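Local structure of F420-dependent methylenetetrahydromethanopterin dehydrogenase (Methanopyrus kandleri, 1QV9) at residues M22-R27 against A160-I165; M145-A150 against E239-A244. The protein catalyses the reversible, coenzyme F420-dependent reduction of methenyl-tetrahydromethanopterin to methylene-tetrahydromethanopterin, a step of methanogenesis from carbon dioxide. All coordinates share one frame; numbering follows the deposited sequence.

Interaction 1 of 2, residues M22-R27 against A160-I165; sequences MLLDER and AFDELI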
HETATM    1  N   MSE A  22      -8.065  31.009   1.789  0.60 16.01           N
HETATM    2  CA  MSE A  22      -7.693  30.555   0.463  0.60 18.29           C
HETATM    3  C   MSE A  22      -8.738  29.696  -0.222  0.60 19.15           C
HETATM    4  O   MSE A  22      -8.761  29.608  -1.456  0.60 17.95           O
HETATM    5  CB  MSE A  22      -6.335  29.860   0.512  0.60 23.45           C
HETATM    6  CG  MSE A  22      -5.299  30.864   0.942  0.60 24.80           C
HETATM    7 SE   MSE A  22      -3.516  30.196   0.945  0.60 37.51          SE
HETATM    8  CE  MSE A  22      -3.554  29.196   2.557  0.60 12.92           C
ATOM      9  N   LEU A  23      -9.594  29.050   0.557  1.00 18.17           N
ATOM     10  CA  LEU A  23     -10.667  28.246  -0.026  1.00 18.19           C
ATOM     11  C   LEU A  23     -11.654  29.128  -0.782  1.00 18.14           C
ATOM     12  O   LEU A  23     -12.467  28.617  -1.571  1.00 18.78           O
ATOM     13  CB  LEU A  23     -11.442  27.506   1.077  1.00 18.86           C
ATOM     14  CG  LEU A  23     -10.658  26.441   1.839  1.00 18.55           C
ATOM     15  CD1 LEU A  23     -11.496  26.044   3.089  1.00 18.27           C
ATOM     16  CD2 LEU A  23     -10.360  25.248   0.954  1.00 20.18           C
ATOM     17  N   LEU A  24     -11.590  30.433  -0.556  1.00 17.93           N
ATOM     18  CA  LEU A  24     -12.530  31.355  -1.219  1.00 16.26           C
ATOM     19  C   LEU A  24     -12.002  31.969  -2.546  1.00 19.93           C
ATOM     20  O   LEU A  24     -12.758  32.592  -3.295  1.00 22.21           O
ATOM     21  CB  LEU A  24     -12.920  32.459  -0.234  1.00 19.33           C
ATOM     22  CG  LEU A  24     -13.359  31.924   1.136  1.00 22.00           C
ATOM     23  CD1 LEU A  24     -13.734  33.060   2.083  1.00 20.63           C
ATOM     24  CD2 LEU A  24     -14.546  30.956   0.923  1.00 22.70           C
ATOM     25  N   ASP A  25     -10.728  31.787  -2.876  1.00 17.63           N
ATOM     26  CA  ASP A  25     -10.214  32.392  -4.135  1.00 20.35           C
ATOM     27  C   ASP A  25      -8.999  31.538  -4.502  1.00 21.50           C
ATOM     28  O   ASP A  25      -7.836  32.017  -4.524  1.00 21.31           O
ATOM     29  CB  ASP A  25      -9.828  33.834  -3.823  1.00 19.75           C
ATOM     30  CG  ASP A  25      -9.409  34.616  -5.035  1.00 24.63           C
ATOM     31  OD1 ASP A  25      -9.728  34.185  -6.180  1.00 22.57           O
ATOM     32  OD2 ASP A  25      -8.781  35.684  -4.810  1.00 23.63           O
ATOM     33  N   GLU A  26      -9.289  30.276  -4.828  1.00 17.90           N
ATOM     34  CA  GLU A  26      -8.249  29.302  -5.032  1.00 17.18           C
ATOM     35  C   GLU A  26      -7.194  29.576  -6.073  1.00 21.42           C
ATOM     36  O   GLU A  26      -6.079  29.057  -5.969  1.00 23.42           O
ATOM     37  CB  GLU A  26      -8.865  27.915  -5.250  1.00 18.31           C
ATOM     38  CG  GLU A  26      -9.644  27.752  -6.576  1.00 20.10           C
ATOM     39  CD  GLU A  26     -11.079  28.276  -6.529  1.00 20.29           C
ATOM     40  OE1 GLU A  26     -11.814  28.000  -7.503  1.00 19.96           O
ATOM     41  OE2 GLU A  26     -11.485  28.933  -5.551  1.00 20.08           O
ATOM     42  N   ARG A  27      -7.524  30.381  -7.072  1.00 21.56           N
ATOM     43  CA  ARG A  27      -6.546  30.710  -8.117  1.00 23.81           C
ATOM     44  C   ARG A  27      -6.259  32.223  -8.134  1.00 23.48           C
ATOM     45  O   ARG A  27      -5.622  32.714  -9.070  1.00 24.21           O
ATOM     46  CB  ARG A  27      -7.063  30.251  -9.500  1.00 23.12           C
ATOM     47  CG  ARG A  27      -7.121  28.713  -9.703  1.00 24.73           C
ATOM     48  CD  ARG A  27      -7.860  28.359 -11.006  1.00 25.44           C
ATOM     49  NE  ARG A  27      -9.024  29.233 -11.055  1.00 25.95           N
ATOM     50  CZ  ARG A  27     -10.167  28.997 -10.430  1.00 28.83           C
ATOM     51  NH1 ARG A  27     -11.134  29.901 -10.499  1.00 27.57           N
ATOM     52  NH2 ARG A  27     -10.384  27.838  -9.804  1.00 26.10           N
ATOM     53  N   ALA A 160     -20.352  27.982   3.154  1.00 16.78           N
ATOM     54  CA  ALA A 160     -20.840  28.917   4.154  1.00 16.57           C
ATOM     55  C   ALA A 160     -20.315  30.332   3.915  1.00 18.65           C
ATOM     56  O   ALA A 160     -21.050  31.322   4.046  1.00 21.41           O
ATOM     57  CB  ALA A 160     -20.454  28.455   5.555  1.00 18.32           C
ATOM     58  N   PHE A 161     -19.029  30.448   3.583  1.00 18.53           N
ATOM     59  CA  PHE A 161     -18.472  31.767   3.338  1.00 17.73           C
ATOM     60  C   PHE A 161     -18.893  32.337   2.013  1.00 18.65           C
ATOM     61  O   PHE A 161     -19.068  33.549   1.917  1.00 20.86           O
ATOM     62  CB  PHE A 161     -16.928  31.740   3.474  1.00 18.54           C
ATOM     63  CG  PHE A 161     -16.465  31.853   4.887  1.00 20.50           C
ATOM     64  CD1 PHE A 161     -15.824  30.797   5.500  1.00 23.82           C
ATOM     65  CD2 PHE A 161     -16.752  32.990   5.631  1.00 23.02           C
ATOM     66  CE1 PHE A 161     -15.471  30.852   6.859  1.00 26.62           C
ATOM     67  CE2 PHE A 161     -16.416  33.061   6.977  1.00 25.05           C
ATOM     68  CZ  PHE A 161     -15.769  31.985   7.598  1.00 25.96           C
ATOM     69  N   ASP A 162     -19.086  31.498   1.001  1.00 18.61           N
ATOM     70  CA  ASP A 162     -19.530  32.013  -0.295  1.00 18.76           C
ATOM     71  C   ASP A 162     -20.941  32.628  -0.139  1.00 22.07           C
ATOM     72  O   ASP A 162     -21.227  33.659  -0.751  1.00 19.90           O
ATOM     73  CB  ASP A 162     -19.507  30.907  -1.339  1.00 22.56           C
ATOM     74  CG  ASP A 162     -18.114  30.757  -2.003  1.00 23.89           C
ATOM     75  OD1 ASP A 162     -17.825  29.677  -2.554  1.00 29.93           O
ATOM     76  OD2 ASP A 162     -17.336  31.746  -1.996  1.00 31.86           O
ATOM     77  N   GLU A 163     -21.791  32.010   0.679  1.00 20.36           N
ATOM     78  CA  GLU A 163     -23.141  32.537   0.938  1.00 21.31           C
ATOM     79  C   GLU A 163     -23.037  33.907   1.641  1.00 25.29           C
ATOM     80  O   GLU A 163     -23.736  34.873   1.295  1.00 23.42           O
ATOM     81  CB  GLU A 163     -23.919  31.555   1.821  1.00 25.35           C
ATOM     82  CG  GLU A 163     -25.342  32.008   2.195  1.00 37.46           C
ATOM     83  CD  GLU A 163     -25.976  31.126   3.277  1.00 42.05           C
ATOM     84  OE1 GLU A 163     -26.034  29.891   3.091  1.00 47.62           O
ATOM     85  OE2 GLU A 163     -26.419  31.669   4.316  1.00 48.64           O
ATOM     86  N   LEU A 164     -22.159  34.011   2.635  1.00 20.60           N
ATOM     87  CA  LEU A 164     -21.974  35.265   3.358  1.00 20.51           C
ATOM     88  C   LEU A 164     -21.416  36.361   2.425  1.00 22.72           C
ATOM     89  O   LEU A 164     -21.794  37.542   2.530  1.00 22.79           O
ATOM     90  CB  LEU A 164     -21.022  35.020   4.534  1.00 25.89           C
ATOM     91  CG  LEU A 164     -21.077  36.006   5.698  1.00 30.16           C
ATOM     92  CD1 LEU A 164     -22.472  36.006   6.342  1.00 27.43           C
ATOM     93  CD2 LEU A 164     -19.998  35.613   6.717  1.00 26.95           C
ATOM     94  N   ILE A 165     -20.529  35.976   1.513  1.00 21.24           N
ATOM     95  CA  ILE A 165     -19.957  36.922   0.567  1.00 21.00           C
ATOM     96  C   ILE A 165     -21.062  37.460  -0.343  1.00 24.08           C
ATOM     97  O   ILE A 165     -21.050  38.653  -0.668  1.00 23.26           O
ATOM     98  CB  ILE A 165     -18.834  36.284  -0.272  1.00 20.77           C
ATOM     99  CG1 ILE A 165     -17.584  36.172   0.613  1.00 22.97           C
ATOM    100  CG2 ILE A 165     -18.538  37.128  -1.530  1.00 22.51           C
ATOM    101  CD1 ILE A 165     -16.559  35.246   0.079  1.00 22.93           C
TER
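L24 against F161 and I165 is a buried apolar contact within the alpha/beta domain, joining the loop that precedes strand 33-39 to helix 153-169, which lies against the parallel sheet. L24, in a short 3-10 segment, directs its side chain at the helix, while also resting on F8 and F35 of the neighbouring strands. Its two methyls straddle F161 CB, CD2 at 3.6 Å and CD1 at 3.7 Å, and CD1 in addition reaches I165 CD1 at 4.1 Å. Thus the leucine fork meets the root of the phenylalanine side chain, whose ring leads off onto F67 and V69 of strand 67-71. The fork is presented with CG anti to the carbonyl carbon (chi1 -49°) and the chain then extended. An alanine at L24 is likely to open a gap between F161 CB and I165 CD1 and to weaken the hold of the loop on the helix. Polar groups border this core: R30 NH2 forms a salt bridge with D162 OD2 and a hydrogen bond with L24 O, and H266 NE2 is hydrogen-bonded to D162 OD1. The other approach of the leucine is to that carboxylate, L24 CD2 standing 4.1 Å from D162 OD2.

Interaction 2 of 2, residues M145-A150 against E239-A244; sequences MKVLAA and EMMRKA
V147 meets A244 and the selenomethionine M241 where two helices of the helical part of the subunit, 134-150 and 227-257, come side by side. The backbones are nearest at V147 and A244, whose CA atoms are 6.5 Å apart. One methyl does the touching on the valine side. V147 CG2 lies 3.6 Å from the carbonyl carbon A244 C and 3.8 Å from A244 CB, and at 3.7 Å it also reaches A244 O, so it rests on the backbone of the partner helix as much as on its side chain. CG1 takes the position anti to the backbone N (chi1 169°), which places CG2 beside that nitrogen and facing the other helix. M241 adds a looser touch: although its CB is not aimed at V147, with CG anti to the backbone N (chi1 -173°) the bend at chi2 (63°) brings SE to 4.2 Å from V147 CG2. The same side chain leans on Y140 and L144, and L207 of helix 197-223 packs on V147.

Beyond this small patch the side chains turn to other partners. K146 starts toward the partner helix, but its ammonium end runs off to a weak, long ion pair with D249 of the same chain. R242, partly exposed, and K243 point away from the valine; with E239 they form salt bridges to D249 and K256 of a second subunit and to E250 and K202 of a third. The chemistry is therefore divided by face: between the two segments the contact is purely apolar, with only about 108 Å² buried, whereas the charged side chains of 239-244 make their salt bridges with neighbouring subunits of the hexamer.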
HETATM    1  N   MSE A 145      -4.865  18.383   6.952  1.00 11.92           N
HETATM    2  CA  MSE A 145      -5.348  19.123   5.761  1.00 13.80           C
HETATM    3  C   MSE A 145      -5.913  18.144   4.735  1.00 13.60           C
HETATM    4  O   MSE A 145      -6.972  18.408   4.107  1.00 13.65           O
HETATM    5  CB  MSE A 145      -4.197  19.932   5.147  1.00 13.56           C
HETATM    6  CG  MSE A 145      -4.672  20.805   4.005  1.00 12.34           C
HETATM    7 SE   MSE A 145      -3.170  21.901   3.356  1.00 18.08          SE
HETATM    8  CE  MSE A 145      -2.777  22.793   5.047  1.00 18.02           C
ATOM      9  N   LYS A 146      -5.232  17.016   4.533  1.00 12.10           N
ATOM     10  CA  LYS A 146      -5.734  16.024   3.569  1.00 10.35           C
ATOM     11  C   LYS A 146      -7.109  15.512   4.036  1.00 12.13           C
ATOM     12  O   LYS A 146      -8.044  15.350   3.246  1.00 14.26           O
ATOM     13  CB  LYS A 146      -4.727  14.859   3.455  1.00 12.63           C
ATOM     14  CG  LYS A 146      -5.178  13.673   2.642  1.00 15.37           C
ATOM     15  CD  LYS A 146      -5.619  14.078   1.257  1.00 21.74           C
ATOM     16  CE  LYS A 146      -5.926  12.849   0.427  1.00 25.28           C
ATOM     17  NZ  LYS A 146      -6.436  13.178  -0.911  1.00 42.60           N
ATOM     18  N   VAL A 147      -7.231  15.223   5.333  1.00 11.84           N
ATOM     19  CA  VAL A 147      -8.518  14.756   5.838  1.00 11.76           C
ATOM     20  C   VAL A 147      -9.615  15.794   5.619  1.00 10.01           C
ATOM     21  O   VAL A 147     -10.672  15.472   5.059  1.00 13.84           O
ATOM     22  CB  VAL A 147      -8.400  14.437   7.355  1.00 12.08           C
ATOM     23  CG1 VAL A 147      -9.825  14.195   7.975  1.00 14.26           C
ATOM     24  CG2 VAL A 147      -7.516  13.221   7.550  1.00 15.03           C
ATOM     25  N   LEU A 148      -9.377  17.027   6.044  1.00 11.34           N
ATOM     26  CA  LEU A 148     -10.426  18.054   5.925  1.00 12.64           C
ATOM     27  C   LEU A 148     -10.789  18.358   4.471  1.00 13.17           C
ATOM     28  O   LEU A 148     -11.954  18.672   4.160  1.00 14.45           O
ATOM     29  CB  LEU A 148     -10.010  19.330   6.677  1.00 14.19           C
ATOM     30  CG  LEU A 148      -9.767  19.077   8.175  1.00 14.52           C
ATOM     31  CD1 LEU A 148      -9.357  20.361   8.831  1.00 17.15           C
ATOM     32  CD2 LEU A 148     -11.063  18.565   8.840  1.00 19.06           C
ATOM     33  N   ALA A 149      -9.824  18.234   3.574  1.00 14.14           N
ATOM     34  CA  ALA A 149     -10.096  18.519   2.164  1.00 14.04           C
ATOM     35  C   ALA A 149     -10.787  17.357   1.486  1.00 12.39           C
ATOM     36  O   ALA A 149     -11.902  17.517   0.973  1.00 14.62           O
ATOM     37  CB  ALA A 149      -8.768  18.853   1.446  1.00 14.08           C
ATOM     38  N   ALA A 150     -10.168  16.180   1.488  1.00 12.79           N
ATOM     39  CA  ALA A 150     -10.716  15.031   0.776  1.00 11.59           C
ATOM     40  C   ALA A 150     -12.032  14.476   1.308  1.00 13.58           C
ATOM     41  O   ALA A 150     -12.741  13.790   0.587  1.00 16.79           O
ATOM     42  CB  ALA A 150      -9.637  13.927   0.642  1.00 14.33           C
ATOM     43  N   GLU A 239      -0.192   8.860  14.818  1.00 13.56           N
ATOM     44  CA  GLU A 239      -0.349   7.676  13.968  1.00 13.27           C
ATOM     45  C   GLU A 239      -1.824   7.548  13.549  1.00 15.58           C
ATOM     46  O   GLU A 239      -2.111   7.126  12.425  1.00 14.85           O
ATOM     47  CB  GLU A 239       0.104   6.375  14.662  1.00 12.95           C
ATOM     48  CG  GLU A 239       1.587   6.355  15.046  1.00 15.03           C
ATOM     49  CD  GLU A 239       2.559   6.242  13.864  1.00 19.20           C
ATOM     50  OE1 GLU A 239       3.749   6.593  14.063  1.00 18.39           O
ATOM     51  OE2 GLU A 239       2.132   5.774  12.765  1.00 18.11           O
HETATM   52  N   MSE A 240      -2.765   7.875  14.436  1.00 13.57           N
HETATM   53  CA  MSE A 240      -4.196   7.815  14.090  1.00 13.45           C
HETATM   54  C   MSE A 240      -4.494   8.779  12.944  1.00 11.67           C
HETATM   55  O   MSE A 240      -5.206   8.393  12.000  1.00 15.97           O
HETATM   56  CB  MSE A 240      -5.046   8.198  15.293  1.00 17.89           C
HETATM   57  CG  MSE A 240      -4.945   7.144  16.349  1.00 13.26           C
HETATM   58 SE   MSE A 240      -5.776   7.782  18.040  1.00 19.70          SE
HETATM   59  CE  MSE A 240      -7.612   7.833  17.431  1.00 19.99           C
HETATM   60  N   MSE A 241      -3.979   9.994  13.060  1.00 13.83           N
HETATM   61  CA  MSE A 241      -4.258  11.020  12.043  1.00 13.30           C
HETATM   62  C   MSE A 241      -3.670  10.623  10.686  1.00 12.95           C
HETATM   63  O   MSE A 241      -4.296  10.898   9.642  1.00 14.10           O
HETATM   64  CB  MSE A 241      -3.745  12.380  12.485  1.00 13.70           C
HETATM   65  CG  MSE A 241      -4.158  13.512  11.549  1.00 14.07           C
HETATM   66 SE   MSE A 241      -6.117  13.809  11.420  1.00 17.78          SE
HETATM   67  CE  MSE A 241      -6.356  14.701  13.158  1.00 15.18           C
ATOM     68  N   ARG A 242      -2.507   9.985  10.696  1.00 13.47           N
ATOM     69  CA  ARG A 242      -1.901   9.532   9.424  1.00 12.85           C
ATOM     70  C   ARG A 242      -2.839   8.498   8.766  1.00 15.06           C
ATOM     71  O   ARG A 242      -3.024   8.507   7.536  1.00 15.01           O
ATOM     72  CB  ARG A 242      -0.507   8.943   9.698  1.00 14.52           C
ATOM     73  CG  ARG A 242       0.118   8.167   8.540  1.00 14.95           C
ATOM     74  CD  ARG A 242       1.578   7.907   8.902  1.00 14.66           C
ATOM     75  NE  ARG A 242       2.257   7.113   7.873  1.00 15.22           N
ATOM     76  CZ  ARG A 242       2.221   5.784   7.809  1.00 14.55           C
ATOM     77  NH1 ARG A 242       2.873   5.132   6.831  1.00 16.93           N
ATOM     78  NH2 ARG A 242       1.560   5.068   8.726  1.00 16.06           N
ATOM     79  N   LYS A 243      -3.475   7.609   9.534  1.00 13.41           N
ATOM     80  CA  LYS A 243      -4.407   6.645   8.945  1.00 13.38           C
ATOM     81  C   LYS A 243      -5.724   7.287   8.504  1.00 14.55           C
ATOM     82  O   LYS A 243      -6.363   6.824   7.559  1.00 14.72           O
ATOM     83  CB  LYS A 243      -4.698   5.484   9.916  1.00 15.52           C
ATOM     84  CG  LYS A 243      -3.473   4.559  10.020  1.00 18.34           C
ATOM     85  CD  LYS A 243      -3.028   4.074   8.617  1.00 23.94           C
ATOM     86  CE  LYS A 243      -1.962   2.972   8.648  1.00 28.36           C
ATOM     87  NZ  LYS A 243      -0.712   3.490   9.203  1.00 36.77           N
ATOM     88  N   ALA A 244      -6.162   8.329   9.216  1.00 12.17           N
ATOM     89  CA  ALA A 244      -7.361   9.032   8.801  1.00 11.14           C
ATOM     90  C   ALA A 244      -7.048   9.657   7.419  1.00 13.01           C
ATOM     91  O   ALA A 244      -7.924   9.639   6.565  1.00 14.26           O
ATOM     92  CB  ALA A 244      -7.762  10.138   9.841  1.00 11.93           C
TER

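In the fold
Interactions 1 and 2 lie in different parts of the subunit, the first in the alpha/beta domain and the second in the helical bundle, with centres 22 Å apart. Their nearest atoms are about 7 Å from each other and do not touch. The link runs through the chain: helix 134-150, used by interaction 2, is followed directly by helix 153-169, used by interaction 1, and F154 at the start of the latter packs on M145, L148 and A149. Both sites also border the second subunit, which presents V42 and P134 to 22-27 and I139 to 145-150. A bound magnesium ion lies about 13 Å from the side chain of I165.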